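Local coordinates for serpin-ZX (PDB 3LE2), which inhibits the plant proteases metacaspase-9 and RD21A, forming a covalent complex with metacaspase-9 after cleavage of its reactive center loop, and so restrains programmed cell death, at residues A[53-56]-A[57-61]. Numbering follows the deposited sequence.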
# COMPACT_ATOMS: atom_id res chain seq x y z
N GLY A 53 10.57 -24.95 -8.49
CA GLY A 53 11.61 -24.79 -9.49
C GLY A 53 11.96 -23.33 -9.65
O GLY A 53 11.89 -22.56 -8.70
N ALA A 54 12.35 -22.96 -10.87
CA ALA A 54 12.82 -21.62 -11.15
C ALA A 54 11.76 -20.57 -10.85
O ALA A 54 12.07 -19.39 -10.68
CB ALA A 54 13.29 -21.52 -12.59
N THR A 55 10.50 -21.00 -10.78
CA THR A 55 9.42 -20.08 -10.47
C THR A 55 9.39 -19.77 -8.98
O THR A 55 9.42 -18.60 -8.58
CB THR A 55 8.05 -20.60 -10.96
OG1 THR A 55 8.06 -20.67 -12.39
CG2 THR A 55 6.92 -19.66 -10.54
N LYS A 56 9.33 -20.81 -8.15
CA LYS A 56 9.40 -20.60 -6.72
C LYS A 56 10.61 -19.71 -6.39
O LYS A 56 10.51 -18.72 -5.65
CB LYS A 56 9.48 -21.92 -5.97
CG LYS A 56 9.24 -21.81 -4.47
CD LYS A 56 9.28 -23.17 -3.78
CE LYS A 56 10.63 -23.86 -3.97
NZ LYS A 56 10.80 -25.05 -3.08
N ASP A 57 11.76 -20.04 -6.99
CA ASP A 57 13.00 -19.33 -6.70
C ASP A 57 12.95 -17.87 -7.11
O ASP A 57 13.45 -17.00 -6.40
CB ASP A 57 14.18 -20.00 -7.39
CG ASP A 57 14.52 -21.33 -6.76
OD1 ASP A 57 14.22 -21.51 -5.56
OD2 ASP A 57 15.07 -22.20 -7.48
N GLN A 58 12.35 -17.60 -8.26
CA GLN A 58 12.30 -16.24 -8.75
C GLN A 58 11.44 -15.36 -7.85
O GLN A 58 11.74 -14.19 -7.65
CB GLN A 58 11.80 -16.19 -10.19
CG GLN A 58 12.14 -14.91 -10.91
CD GLN A 58 11.47 -14.84 -12.27
OE1 GLN A 58 12.15 -14.85 -13.30
NE2 GLN A 58 10.14 -14.78 -12.28
N ILE A 59 10.40 -15.95 -7.29
CA ILE A 59 9.51 -15.21 -6.41
C ILE A 59 10.18 -15.08 -5.04
O ILE A 59 10.18 -14.01 -4.43
CB ILE A 59 8.13 -15.89 -6.30
CG1 ILE A 59 7.49 -16.03 -7.68
CG2 ILE A 59 7.19 -15.13 -5.37
CD1 ILE A 59 6.27 -16.93 -7.69
N LEU A 60 10.77 -16.18 -4.57
CA LEU A 60 11.48 -16.17 -3.29
C LEU A 60 12.50 -15.04 -3.23
O LEU A 60 12.62 -14.35 -2.22
CB LEU A 60 12.18 -17.51 -3.04
CG LEU A 60 11.29 -18.65 -2.56
CD1 LEU A 60 12.12 -19.91 -2.36
CD2 LEU A 60 10.60 -18.25 -1.28
N SER A 61 13.24 -14.85 -4.32
CA SER A 61 14.28 -13.82 -4.36
C SER A 61 13.66 -12.43 -4.48
O SER A 61 14.22 -11.46 -3.98
CB SER A 61 15.25 -14.08 -5.51
OG SER A 61 15.93 -15.31 -5.33
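Thr55 and Ile59 run alongside each other on the same face of helix 54-63, in its first turns. Thr55 CG2 meets Ile59 CD1 at 4.0 Å, methyl against methyl. In Thr55 the methyl is anti to the backbone N, beside the carbonyl carbon, which sends it up the helix toward Ile59. Ile59 CG1 also rests against Thr55 O, 3.3 Å away.

Lys56 and Leu60 form a second pair, one position further along. Lys56 CG touches Leu60 CD1 at 4.0 Å, alongside rather than end on. Lys56 CG is anti to its own N (chi1 -167°), and the chain bends only at chi3. The contact is thus made by the aliphatic base of the lysine. Its NZ stays 5.5 Å from Asp57 OD1, a pair of opposite charges that do not touch. Leu60 CG is set beside its own backbone N (chi1 -78°) and lies 3.2 Å from Lys56 O.

Gly53 is the N-cap residue, and its positive phi suits glycine. The first backbone bond runs from Asp57 N to Gly53 O (3.0 Å, nearly straight at 169°). Gln58 N, Ile59 N and Leu60 N bond in turn to the carbonyl oxygens of Ala54, Thr55 and Lys56. Asp57 O is gripped twice, by Ser61 N and by Ser61 OG (3.2 Å), which reach it from opposite faces of its plane.

The i to i+4 pairs are those of an ordinary alpha-helix turn, here in the body of the serpin and away from the reactive center loop. Thr55 touches Ser301 and Glu307 in loops, and Ala54 N makes a weak hydrogen bond to Glu307. Ile59 packs on Ile47 and Ala48 of helix 37-49. Lys56 meets Thr68 and Leu60 meets Leu71, both on helix 68-83.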